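Local atomic coordinates of oxidoreductase (Thermotoga maritima, PDB entry 1ZH8), a protein that probably catalyses NADP-dependent oxidation or reduction at an alcohol or carbonyl group, as a member of the GFO/IDH/MocA oxidoreductase family. Residues I19-V24 with P36-L41; I110-I115 with Q292-D297; V136-N141 with V314-D319. All coordinates share one frame; numbering follows the deposited sequence.

Contact 1 (I19-V24 with P36-L41)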
loop_
_atom_site.group_PDB
_atom_site.type_symbol
_atom_site.label_atom_id
_atom_site.label_comp_id
_atom_site.label_asym_id
_atom_site.label_seq_id
_atom_site.Cartn_x
_atom_site.Cartn_y
_atom_site.Cartn_z
ATOM N N ILE A 19 -34.521 -26.843 11.427
ATOM C CA ILE A 19 -33.710 -26.504 12.583
ATOM C C ILE A 19 -34.475 -25.490 13.424
ATOM O O ILE A 19 -34.752 -24.381 12.955
ATOM C CB ILE A 19 -32.352 -25.931 12.152
ATOM C CG1 ILE A 19 -31.519 -27.007 11.436
ATOM C CG2 ILE A 19 -31.574 -25.370 13.342
ATOM C CD1 ILE A 19 -30.118 -26.504 10.959
ATOM N N ARG A 20 -34.831 -25.879 14.649
ATOM C CA ARG A 20 -35.477 -24.979 15.612
ATOM C C ARG A 20 -34.415 -24.056 16.175
ATOM O O ARG A 20 -33.433 -24.509 16.770
ATOM C CB ARG A 20 -36.176 -25.762 16.726
ATOM C CG ARG A 20 -37.353 -26.640 16.240
ATOM C CD ARG A 20 -37.861 -27.556 17.353
ATOM N NE ARG A 20 -36.752 -28.251 18.014
ATOM C CZ ARG A 20 -36.719 -28.618 19.296
ATOM N NH1 ARG A 20 -37.739 -28.377 20.123
ATOM N NH2 ARG A 20 -35.640 -29.232 19.753
ATOM N N LEU A 21 -34.601 -22.763 15.958
ATOM C CA LEU A 21 -33.537 -21.803 16.158
ATOM C C LEU A 21 -33.932 -20.749 17.168
ATOM O O LEU A 21 -35.043 -20.226 17.107
ATOM C CB LEU A 21 -33.232 -21.130 14.828
ATOM C CG LEU A 21 -32.022 -20.224 14.692
ATOM C CD1 LEU A 21 -30.739 -21.035 14.772
ATOM C CD2 LEU A 21 -32.097 -19.510 13.355
ATOM N N GLY A 22 -33.021 -20.442 18.089
ATOM C CA GLY A 22 -33.210 -19.377 19.075
ATOM C C GLY A 22 -32.337 -18.188 18.724
ATOM O O GLY A 22 -31.135 -18.341 18.447
ATOM N N ILE A 23 -32.944 -17.003 18.690
ATOM C CA ILE A 23 -32.217 -15.768 18.410
ATOM C C ILE A 23 -31.771 -15.141 19.723
ATOM O O ILE A 23 -32.587 -14.951 20.617
ATOM C CB ILE A 23 -33.092 -14.773 17.649
ATOM C CG1 ILE A 23 -33.770 -15.445 16.432
ATOM C CG2 ILE A 23 -32.291 -13.532 17.285
ATOM C CD1 ILE A 23 -32.853 -16.005 15.341
ATOM N N VAL A 24 -30.481 -14.854 19.863
ATOM C CA VAL A 24 -29.965 -14.278 21.100
ATOM C C VAL A 24 -29.252 -12.970 20.792
ATOM O O VAL A 24 -28.219 -12.958 20.117
ATOM C CB VAL A 24 -28.966 -15.212 21.835
ATOM C CG1 VAL A 24 -28.578 -14.598 23.214
ATOM C CG2 VAL A 24 -29.507 -16.645 21.970
ATOM N N PRO A 36 -34.156 -11.038 7.690
ATOM C CA PRO A 36 -34.621 -11.100 6.292
ATOM C C PRO A 36 -34.061 -12.329 5.542
ATOM O O PRO A 36 -34.745 -12.918 4.709
ATOM C CB PRO A 36 -34.093 -9.793 5.664
ATOM C CG PRO A 36 -33.717 -8.928 6.799
ATOM C CD PRO A 36 -33.337 -9.842 7.945
ATOM N N ALA A 37 -32.832 -12.713 5.841
ATOM C CA ALA A 37 -32.269 -13.918 5.269
ATOM C C ALA A 37 -33.034 -15.151 5.757
ATOM O O ALA A 37 -33.436 -16.000 4.958
ATOM C CB ALA A 37 -30.805 -14.013 5.595
ATOM N N LEU A 38 -33.265 -15.223 7.067
ATOM C CA LEU A 38 -34.025 -16.312 7.683
ATOM C C LEU A 38 -35.428 -16.447 7.149
ATOM O O LEU A 38 -35.924 -17.562 6.976
ATOM C CB LEU A 38 -34.058 -16.142 9.189
ATOM C CG LEU A 38 -32.778 -16.646 9.851
ATOM C CD1 LEU A 38 -32.793 -16.295 11.358
ATOM C CD2 LEU A 38 -32.542 -18.185 9.581
ATOM N N LYS A 39 -36.060 -15.305 6.875
ATOM C CA LYS A 39 -37.412 -15.267 6.333
ATOM C C LYS A 39 -37.447 -15.900 4.951
ATOM O O LYS A 39 -38.492 -16.374 4.503
ATOM C CB LYS A 39 -37.913 -13.826 6.239
ATOM C CG LYS A 39 -38.511 -13.239 7.518
ATOM C CD LYS A 39 -39.055 -11.823 7.232
ATOM C CE LYS A 39 -39.584 -11.128 8.498
ATOM N NZ LYS A 39 -40.506 -11.991 9.306
ATOM N N ASN A 40 -36.305 -15.902 4.268
ATOM C CA ASN A 40 -36.221 -16.528 2.952
ATOM C C ASN A 40 -35.878 -18.008 3.029
ATOM O O ASN A 40 -35.862 -18.697 2.017
ATOM C CB ASN A 40 -35.222 -15.778 2.074
ATOM C CG ASN A 40 -35.782 -14.466 1.559
ATOM O OD1 ASN A 40 -36.973 -14.176 1.709
ATOM N ND2 ASN A 40 -34.929 -13.666 0.946
ATOM N N LEU A 41 -35.620 -18.488 4.242
ATOM C CA LEU A 41 -35.233 -19.869 4.471
ATOM C C LEU A 41 -36.169 -20.574 5.448
ATOM O O LEU A 41 -35.732 -21.425 6.222
ATOM C CB LEU A 41 -33.791 -19.926 4.986
ATOM C CG LEU A 41 -32.754 -19.350 4.021
ATOM C CD1 LEU A 41 -31.392 -19.231 4.688
ATOM C CD2 LEU A 41 -32.657 -20.203 2.769
#
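Strand 19-24 and the C-terminal part of helix 28-39 come nearest each other at L21 and L38, whose CA atoms are 10.1 Å apart, so the backbones stand well clear and side chains alone fill the interval. L38 does all the work on the helix side. Its CG lies beside the backbone N and anti to the carbonyl carbon (chi1 -81°), and the isobutyl fork is presented to the strand. CD1 of L38 meets CD2 of L21 at 3.8 Å, the two leucines passing each other at a slant, and CD2 of L38 comes within 4.0 Å of the same L21 methyl. The other strand residue, I23, points its long branch at the fork and meets it tip to tip, with I23 CD1 4.0 Å from L38 CD1. One leucine methyl therefore rests against two strand residues whose side chains leave the same face. No hydrogen bond crosses, and all three residues are buried. L38 and I23 also both touch I47 on the neighbouring strand 45-51, while L21 packs on A85 of strand 85-88 on the other side. Helix packing on the strand that precedes it, with the next parallel strand alongside, is the mark of the first beta-alpha-beta unit of a Rossmann fold, here consistent with a GxGxxA-type sequence (G25, G27, A30) from the turn after the strand into the helix.

Contact 2 (I110-I115 with Q292-D297). With NAP (NADP nicotinamide-adenine-dinucleotide phosphate), chain D.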
loop_
_atom_site.group_PDB
_atom_site.type_symbol
_atom_site.label_atom_id
_atom_site.label_comp_id
_atom_site.label_asym_id
_atom_site.label_seq_id
_atom_site.Cartn_x
_atom_site.Cartn_y
_atom_site.Cartn_z
ATOM N N ILE A 110 -24.683 -20.946 15.761
ATOM C CA ILE A 110 -24.156 -20.042 14.763
ATOM C C ILE A 110 -23.884 -18.683 15.406
ATOM O O ILE A 110 -24.742 -18.099 16.054
ATOM C CB ILE A 110 -25.043 -19.936 13.499
ATOM C CG1 ILE A 110 -24.415 -18.965 12.486
ATOM C CG2 ILE A 110 -26.487 -19.559 13.855
ATOM C CD1 ILE A 110 -24.981 -19.113 11.049
ATOM N N CYS A 111 -22.670 -18.191 15.238
ATOM C CA CYS A 111 -22.236 -17.023 15.962
ATOM C C CYS A 111 -21.554 -16.062 15.036
ATOM O O CYS A 111 -20.766 -16.455 14.172
ATOM C CB CYS A 111 -21.288 -17.431 17.090
ATOM S SG CYS A 111 -20.718 -16.058 18.116
ATOM N N GLU A 112 -21.857 -14.793 15.231
ATOM C CA GLU A 112 -21.330 -13.735 14.393
ATOM C C GLU A 112 -19.830 -13.545 14.567
ATOM O O GLU A 112 -19.265 -13.863 15.615
ATOM C CB GLU A 112 -22.076 -12.412 14.649
ATOM C CG GLU A 112 -23.265 -12.204 13.740
ATOM C CD GLU A 112 -22.849 -12.000 12.284
ATOM O OE1 GLU A 112 -21.631 -11.861 12.014
ATOM O OE2 GLU A 112 -23.726 -12.011 11.402
ATOM N N LYS A 113 -19.199 -13.029 13.518
ATOM C CA LYS A 113 -17.816 -12.600 13.594
ATOM C C LYS A 113 -17.768 -11.324 14.425
ATOM O O LYS A 113 -18.798 -10.678 14.603
ATOM C CB LYS A 113 -17.262 -12.337 12.182
ATOM C CG LYS A 113 -18.234 -11.677 11.176
ATOM C CD LYS A 113 -18.764 -10.287 11.611
ATOM C CE LYS A 113 -17.659 -9.261 11.686
ATOM N NZ LYS A 113 -18.092 -7.990 12.282
ATOM N N PRO A 114 -16.589 -10.956 14.955
ATOM C CA PRO A 114 -15.352 -11.759 15.022
ATOM C C PRO A 114 -15.540 -12.967 15.932
ATOM O O PRO A 114 -16.397 -12.924 16.831
ATOM C CB PRO A 114 -14.327 -10.787 15.630
ATOM C CG PRO A 114 -14.957 -9.372 15.422
ATOM C CD PRO A 114 -16.418 -9.601 15.518
ATOM N N ILE A 115 -14.754 -14.027 15.707
ATOM C CA ILE A 115 -14.797 -15.188 16.567
ATOM C C ILE A 115 -14.777 -14.795 18.061
ATOM O O ILE A 115 -15.578 -15.312 18.836
ATOM C CB ILE A 115 -13.700 -16.219 16.220
ATOM C CG1 ILE A 115 -13.908 -17.518 17.007
ATOM C CG2 ILE A 115 -12.307 -15.652 16.450
ATOM C CD1 ILE A 115 -12.794 -18.563 16.813
ATOM N N GLN A 292 -27.958 -15.182 3.805
ATOM C CA GLN A 292 -28.826 -16.282 3.453
ATOM C C GLN A 292 -27.960 -17.481 3.106
ATOM O O GLN A 292 -28.239 -18.604 3.529
ATOM C CB GLN A 292 -29.690 -15.891 2.264
ATOM C CG GLN A 292 -30.721 -16.909 1.894
ATOM C CD GLN A 292 -31.589 -16.428 0.758
ATOM O OE1 GLN A 292 -32.039 -15.273 0.741
ATOM N NE2 GLN A 292 -31.822 -17.304 -0.212
ATOM N N LYS A 293 -26.901 -17.219 2.348
ATOM C CA LYS A 293 -26.014 -18.262 1.891
ATOM C C LYS A 293 -25.310 -18.961 3.055
ATOM O O LYS A 293 -25.148 -20.187 3.044
ATOM C CB LYS A 293 -25.026 -17.708 0.871
ATOM C CG LYS A 293 -25.554 -17.784 -0.539
ATOM C CD LYS A 293 -24.442 -17.497 -1.523
ATOM C CE LYS A 293 -23.702 -18.767 -1.953
ATOM N NZ LYS A 293 -22.439 -18.449 -2.710
ATOM N N GLU A 294 -24.923 -18.194 4.068
ATOM C CA GLU A 294 -24.276 -18.794 5.213
ATOM C C GLU A 294 -25.253 -19.626 6.062
ATOM O O GLU A 294 -24.851 -20.637 6.648
ATOM C CB GLU A 294 -23.470 -17.771 6.043
ATOM C CG GLU A 294 -24.284 -16.759 6.812
ATOM C CD GLU A 294 -23.433 -15.724 7.524
ATOM O OE1 GLU A 294 -22.195 -15.899 7.607
ATOM O OE2 GLU A 294 -24.010 -14.726 8.011
ATOM N N PHE A 295 -26.523 -19.228 6.117
ATOM C CA PHE A 295 -27.511 -20.000 6.886
ATOM C C PHE A 295 -27.826 -21.330 6.196
ATOM O O PHE A 295 -27.997 -22.363 6.848
ATOM C CB PHE A 295 -28.784 -19.195 7.164
ATOM C CG PHE A 295 -28.714 -18.359 8.423
ATOM C CD1 PHE A 295 -28.818 -18.950 9.674
ATOM C CD2 PHE A 295 -28.563 -16.973 8.350
ATOM C CE1 PHE A 295 -28.744 -18.180 10.850
ATOM C CE2 PHE A 295 -28.493 -16.191 9.506
ATOM C CZ PHE A 295 -28.587 -16.803 10.768
ATOM N N GLU A 296 -27.862 -21.296 4.874
ATOM C CA GLU A 296 -28.000 -22.495 4.085
ATOM C C GLU A 296 -26.846 -23.442 4.404
ATOM O O GLU A 296 -27.066 -24.638 4.613
ATOM C CB GLU A 296 -28.030 -22.150 2.586
ATOM C CG GLU A 296 -29.318 -21.462 2.123
ATOM C CD GLU A 296 -29.328 -21.033 0.631
ATOM O OE1 GLU A 296 -28.360 -21.315 -0.115
ATOM O OE2 GLU A 296 -30.328 -20.404 0.205
ATOM N N ASP A 297 -25.633 -22.897 4.462
ATOM C CA ASP A 297 -24.433 -23.707 4.640
ATOM C C ASP A 297 -24.433 -24.359 6.030
ATOM O O ASP A 297 -24.155 -25.559 6.179
ATOM C CB ASP A 297 -23.178 -22.852 4.395
ATOM C CG ASP A 297 -21.885 -23.651 4.479
ATOM O OD1 ASP A 297 -21.693 -24.601 3.702
ATOM O OD2 ASP A 297 -21.039 -23.306 5.312
HETATM P PA NAP D . -26.047 -4.398 18.558
HETATM O O1A NAP D . -27.062 -3.651 17.772
HETATM O O2A NAP D . -25.559 -3.666 19.738
HETATM O O5B NAP D . -26.655 -5.837 18.920
HETATM C C5B NAP D . -26.276 -6.492 20.109
HETATM C C4B NAP D . -27.532 -7.043 20.757
HETATM O O4B NAP D . -27.190 -7.903 21.836
HETATM C C3B NAP D . -28.402 -5.938 21.346
HETATM O O3B NAP D . -29.718 -6.360 21.140
HETATM C C2B NAP D . -28.028 -6.012 22.816
HETATM O O2B NAP D . -28.803 -5.429 23.858
HETATM C C1B NAP D . -27.926 -7.512 22.985
HETATM N N9A NAP D . -27.215 -7.856 24.213
HETATM C C8A NAP D . -26.197 -7.163 24.829
HETATM N N7A NAP D . -25.825 -7.853 25.929
HETATM C C5A NAP D . -26.596 -8.969 26.020
HETATM C C6A NAP D . -26.654 -10.015 26.932
HETATM N N6A NAP D . -25.855 -10.037 27.986
HETATM N N1A NAP D . -27.546 -11.038 26.748
HETATM C C2A NAP D . -28.395 -11.015 25.668
HETATM N N3A NAP D . -28.351 -9.982 24.768
HETATM C C4A NAP D . -27.466 -8.980 24.942
HETATM O O3 NAP D . -24.793 -4.707 17.617
HETATM P PN NAP D . -24.885 -5.489 16.215
HETATM O O1N NAP D . -26.195 -6.172 15.971
HETATM O O2N NAP D . -24.315 -4.500 15.311
HETATM O O5D NAP D . -23.797 -6.669 16.351
HETATM C C5D NAP D . -24.039 -7.906 16.998
HETATM C C4D NAP D . -23.111 -8.963 16.404
HETATM O O4D NAP D . -23.326 -9.023 14.999
HETATM C C3D NAP D . -21.640 -8.585 16.607
HETATM O O3D NAP D . -20.874 -9.718 16.942
HETATM C C2D NAP D . -21.187 -8.051 15.270
HETATM O O2D NAP D . -19.813 -8.278 15.029
HETATM C C1D NAP D . -22.096 -8.810 14.315
HETATM N N1N NAP D . -22.292 -8.060 13.077
HETATM C C2N NAP D . -21.931 -8.654 11.902
HETATM C C3N NAP D . -22.084 -7.981 10.686
HETATM C C7N NAP D . -21.899 -8.711 9.379
HETATM O O7N NAP D . -22.041 -7.946 8.206
HETATM N N7N NAP D . -21.620 -10.029 9.336
HETATM C C4N NAP D . -22.623 -6.687 10.685
HETATM C C5N NAP D . -23.006 -6.090 11.894
HETATM C C6N NAP D . -22.833 -6.790 13.092
HETATM P P2B NAP D . -30.326 -4.909 23.926
HETATM O O1X NAP D . -31.285 -6.040 24.232
HETATM O O2X NAP D . -30.748 -4.276 22.619
HETATM O O3X NAP D . -30.316 -3.897 25.051
HETATM O O HOH W 1 -22.638 -12.960 9.057
#
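This is a buried, largely apolar strand-to-helix contact, I110 on strand 108-112 against F295 on helix 290-303, and it runs at one end into the NADP pocket. With CG1 anti to the backbone N (chi1 -180°) and the chain extended beyond it, I110 CD1 is carried over one face of the F295 ring, 3.9 Å from F295 CE1, in a CH-pi contact 4.2 Å from the centroid and displaced toward the rim. The isoleucine crosses the phenylalanine at about a right angle. H34 approaches the same ring edge-to-face.

Two residues further along the strand, E112 turns its carboxylate toward E294. Their OE2 atoms are 4.4 Å apart, and a water lies within hydrogen-bonding distance of both, 2.8 Å from E112 OE2, which also accepts from H34 NE2. The other oxygen, E112 OE1, accepts a nearly straight bond (171°) from the nicotinamide amide nitrogen N7N of NADP at 3.2 Å. K113 holds the nicotinamide ribose: its carbonyl O accepts from O2D of NADP at 2.6 Å, while its NZ, salt-bridged to D198, donates to O2D at 3.3 Å. The run E112, K113, P114 fits the Glu-Lys-Pro motif of GFO/IDH/MocA dehydrogenases, which lines the nicotinamide end of the cofactor site.

Contact 3 (V136-N141 with V314-D319). With NAP (NADP nicotinamide-adenine-dinucleotide phosphate), chain D.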
loop_
_atom_site.group_PDB
_atom_site.type_symbol
_atom_site.label_atom_id
_atom_site.label_comp_id
_atom_site.label_asym_id
_atom_site.label_seq_id
_atom_site.Cartn_x
_atom_site.Cartn_y
_atom_site.Cartn_z
ATOM N N VAL A 136 -20.123 -25.622 16.006
ATOM C CA VAL A 136 -19.904 -24.186 16.145
ATOM C C VAL A 136 -19.600 -23.614 14.763
ATOM O O VAL A 136 -18.660 -24.037 14.088
ATOM C CB VAL A 136 -18.769 -23.825 17.117
ATOM C CG1 VAL A 136 -18.630 -22.276 17.232
ATOM C CG2 VAL A 136 -19.035 -24.427 18.476
ATOM N N TYR A 137 -20.414 -22.642 14.354
ATOM C CA TYR A 137 -20.309 -22.031 13.058
ATOM C C TYR A 137 -20.126 -20.530 13.264
ATOM O O TYR A 137 -21.027 -19.881 13.781
ATOM C CB TYR A 137 -21.577 -22.331 12.273
ATOM C CG TYR A 137 -21.481 -21.989 10.810
ATOM C CD1 TYR A 137 -21.478 -20.654 10.377
ATOM C CD2 TYR A 137 -21.408 -22.990 9.854
ATOM C CE1 TYR A 137 -21.389 -20.332 9.025
ATOM C CE2 TYR A 137 -21.333 -22.680 8.502
ATOM C CZ TYR A 137 -21.323 -21.350 8.100
ATOM O OH TYR A 137 -21.237 -21.053 6.769
ATOM N N ILE A 138 -18.953 -19.987 12.906
ATOM C CA ILE A 138 -18.735 -18.536 12.977
ATOM C C ILE A 138 -19.098 -17.941 11.635
ATOM O O ILE A 138 -18.510 -18.300 10.600
ATOM C CB ILE A 138 -17.291 -18.114 13.297
ATOM C CG1 ILE A 138 -16.729 -18.889 14.493
ATOM C CG2 ILE A 138 -17.255 -16.580 13.555
ATOM C CD1 ILE A 138 -17.571 -18.774 15.818
ATOM N N ALA A 139 -20.063 -17.033 11.675
ATOM C CA ALA A 139 -20.773 -16.584 10.484
ATOM C C ALA A 139 -20.008 -15.445 9.823
ATOM O O ALA A 139 -20.283 -14.238 10.053
ATOM C CB ALA A 139 -22.221 -16.159 10.852
ATOM N N GLU A 140 -19.028 -15.836 9.022
ATOM C CA GLU A 140 -18.206 -14.888 8.322
ATOM C C GLU A 140 -18.783 -14.819 6.943
ATOM O O GLU A 140 -18.480 -15.659 6.084
ATOM C CB GLU A 140 -16.750 -15.349 8.306
ATOM C CG GLU A 140 -15.848 -14.503 7.418
ATOM C CD GLU A 140 -16.092 -13.007 7.595
ATOM O OE1 GLU A 140 -15.601 -12.439 8.593
ATOM O OE2 GLU A 140 -16.793 -12.412 6.740
ATOM N N ASN A 141 -19.658 -13.849 6.730
ATOM C CA ASN A 141 -20.423 -13.833 5.482
ATOM C C ASN A 141 -19.574 -13.526 4.233
ATOM O O ASN A 141 -19.913 -13.963 3.137
ATOM C CB ASN A 141 -21.631 -12.907 5.585
ATOM C CG ASN A 141 -21.224 -11.485 5.830
ATOM O OD1 ASN A 141 -20.649 -11.160 6.874
ATOM N ND2 ASN A 141 -21.460 -10.643 4.860
ATOM N N VAL A 314 -11.688 -22.283 13.168
ATOM C CA VAL A 314 -10.272 -22.158 12.824
ATOM C C VAL A 314 -10.068 -21.074 11.766
ATOM O O VAL A 314 -9.142 -20.261 11.860
ATOM C CB VAL A 314 -9.696 -23.544 12.352
ATOM C CG1 VAL A 314 -8.270 -23.438 11.816
ATOM C CG2 VAL A 314 -9.718 -24.548 13.504
ATOM N N GLN A 315 -10.953 -21.038 10.772
ATOM C CA GLN A 315 -10.897 -20.010 9.712
ATOM C C GLN A 315 -11.070 -18.616 10.294
ATOM O O GLN A 315 -10.372 -17.668 9.900
ATOM C CB GLN A 315 -11.973 -20.252 8.642
ATOM C CG GLN A 315 -11.721 -21.449 7.716
ATOM C CD GLN A 315 -10.488 -21.238 6.872
ATOM O OE1 GLN A 315 -10.359 -20.215 6.193
ATOM N NE2 GLN A 315 -9.539 -22.183 6.947
ATOM N N ALA A 316 -11.996 -18.495 11.243
ATOM C CA ALA A 316 -12.332 -17.186 11.791
ATOM C C ALA A 316 -11.186 -16.738 12.671
ATOM O O ALA A 316 -10.863 -15.549 12.740
ATOM C CB ALA A 316 -13.614 -17.247 12.586
ATOM N N LEU A 317 -10.552 -17.706 13.329
ATOM C CA LEU A 317 -9.443 -17.387 14.195
ATOM C C LEU A 317 -8.302 -16.828 13.338
ATOM O O LEU A 317 -7.675 -15.832 13.699
ATOM C CB LEU A 317 -9.021 -18.603 15.017
ATOM C CG LEU A 317 -7.983 -18.261 16.096
ATOM C CD1 LEU A 317 -8.586 -17.384 17.152
ATOM C CD2 LEU A 317 -7.363 -19.517 16.729
ATOM N N LYS A 318 -8.070 -17.456 12.187
ATOM C CA LYS A 318 -7.071 -16.951 11.237
ATOM C C LYS A 318 -7.404 -15.550 10.717
ATOM O O LYS A 318 -6.507 -14.737 10.530
ATOM C CB LYS A 318 -6.852 -17.930 10.075
ATOM C CG LYS A 318 -6.203 -19.251 10.504
ATOM C CD LYS A 318 -6.302 -20.322 9.402
ATOM C CE LYS A 318 -5.454 -21.545 9.799
ATOM N NZ LYS A 318 -5.391 -22.590 8.754
ATOM N N ASP A 319 -8.688 -15.252 10.508
ATOM C CA ASP A 319 -9.051 -13.899 10.119
ATOM C C ASP A 319 -8.650 -12.908 11.216
ATOM O O ASP A 319 -8.067 -11.842 10.940
ATOM C CB ASP A 319 -10.548 -13.760 9.861
ATOM C CG ASP A 319 -11.060 -14.668 8.766
ATOM O OD1 ASP A 319 -10.305 -14.979 7.820
ATOM O OD2 ASP A 319 -12.249 -15.054 8.861
HETATM P PA NAP D . -26.047 -4.398 18.558
HETATM O O1A NAP D . -27.062 -3.651 17.772
HETATM O O2A NAP D . -25.559 -3.666 19.738
HETATM O O5B NAP D . -26.655 -5.837 18.920
HETATM C C5B NAP D . -26.276 -6.492 20.109
HETATM C C4B NAP D . -27.532 -7.043 20.757
HETATM O O4B NAP D . -27.190 -7.903 21.836
HETATM C C3B NAP D . -28.402 -5.938 21.346
HETATM O O3B NAP D . -29.718 -6.360 21.140
HETATM C C2B NAP D . -28.028 -6.012 22.816
HETATM O O2B NAP D . -28.803 -5.429 23.858
HETATM C C1B NAP D . -27.926 -7.512 22.985
HETATM N N9A NAP D . -27.215 -7.856 24.213
HETATM C C8A NAP D . -26.197 -7.163 24.829
HETATM N N7A NAP D . -25.825 -7.853 25.929
HETATM C C5A NAP D . -26.596 -8.969 26.020
HETATM C C6A NAP D . -26.654 -10.015 26.932
HETATM N N6A NAP D . -25.855 -10.037 27.986
HETATM N N1A NAP D . -27.546 -11.038 26.748
HETATM C C2A NAP D . -28.395 -11.015 25.668
HETATM N N3A NAP D . -28.351 -9.982 24.768
HETATM C C4A NAP D . -27.466 -8.980 24.942
HETATM O O3 NAP D . -24.793 -4.707 17.617
HETATM P PN NAP D . -24.885 -5.489 16.215
HETATM O O1N NAP D . -26.195 -6.172 15.971
HETATM O O2N NAP D . -24.315 -4.500 15.311
HETATM O O5D NAP D . -23.797 -6.669 16.351
HETATM C C5D NAP D . -24.039 -7.906 16.998
HETATM C C4D NAP D . -23.111 -8.963 16.404
HETATM O O4D NAP D . -23.326 -9.023 14.999
HETATM C C3D NAP D . -21.640 -8.585 16.607
HETATM O O3D NAP D . -20.874 -9.718 16.942
HETATM C C2D NAP D . -21.187 -8.051 15.270
HETATM O O2D NAP D . -19.813 -8.278 15.029
HETATM C C1D NAP D . -22.096 -8.810 14.315
HETATM N N1N NAP D . -22.292 -8.060 13.077
HETATM C C2N NAP D . -21.931 -8.654 11.902
HETATM C C3N NAP D . -22.084 -7.981 10.686
HETATM C C7N NAP D . -21.899 -8.711 9.379
HETATM O O7N NAP D . -22.041 -7.946 8.206
HETATM N N7N NAP D . -21.620 -10.029 9.336
HETATM C C4N NAP D . -22.623 -6.687 10.685
HETATM C C5N NAP D . -23.006 -6.090 11.894
HETATM C C6N NAP D . -22.833 -6.790 13.092
HETATM P P2B NAP D . -30.326 -4.909 23.926
HETATM O O1X NAP D . -31.285 -6.040 24.232
HETATM O O2X NAP D . -30.748 -4.276 22.619
HETATM O O3X NAP D . -30.316 -3.897 25.051
HETATM O O HOH W 2 -14.182 -13.929 10.416
#
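Two acidic side chains, E140 and D319, face each other in the buried interior with a single water between them. The water donates to both E140 OE1 and D319 OD2, each 2.7 Å away, and the carboxylate planes are turned 80° apart, so the groups share the water without lying flat on one another. E140 OE1 and D319 OD2 are themselves 4.3 Å apart. The setting is the edge of the Rossmann sheet, where strand 136-139 is an outermost strand of the sheet within this chain and helix 313-329 packs against it.

Two arginines probably offset the negative charge: D319 is salt-bridged to R143 through OD2 and to R208 through OD1. E140 OE2 accepts hydrogen bonds from H202 ND1 and the backbone N of F142. With its CG anti to the backbone N (chi1 172°), E140 brings CG to 3.9 Å from D319 OD2, and a bend at chi2 (44°) then carries the carboxylate round.

In the apolar half of the contact, A316 CB rests in the branch of I138, 3.8 Å from I138 CG2, with CB and CG1 of the isoleucine also beside it. The short alanine lets the helix backbone come near, the CA atoms of I138 and A316 being 6.7 Å apart.

Past I138 the chain makes an inverse gamma turn centred on A139 and then runs to the cofactor. There N141 OD1 accepts a hydrogen bond from the nicotinamide amide N7N of NADP, 2.9 Å long with an angle of 160° at the hydrogen.

All three contacts set a helix against one parallel sheet, on strands 19-24, 108-112 and 136-139. Contacts 2 and 3 use neighbouring strands, and strand 85-88 lies between those of contacts 1 and 2. The centres of contact 1 and contact 2 are about 11 Å apart. Those of contact 2 and contact 3 are about 8 Å apart, and those of contact 1 and contact 3 about 19 Å. Contact 1 closes locally before the others open, whereas contacts 2 and 3 interleave along the chain: their strands come first, and the successive helices 290-303 and 313-329 return after most of the strands of the mixed sheet. The C-terminal part of the chain thus folds back onto the nucleotide-binding domain.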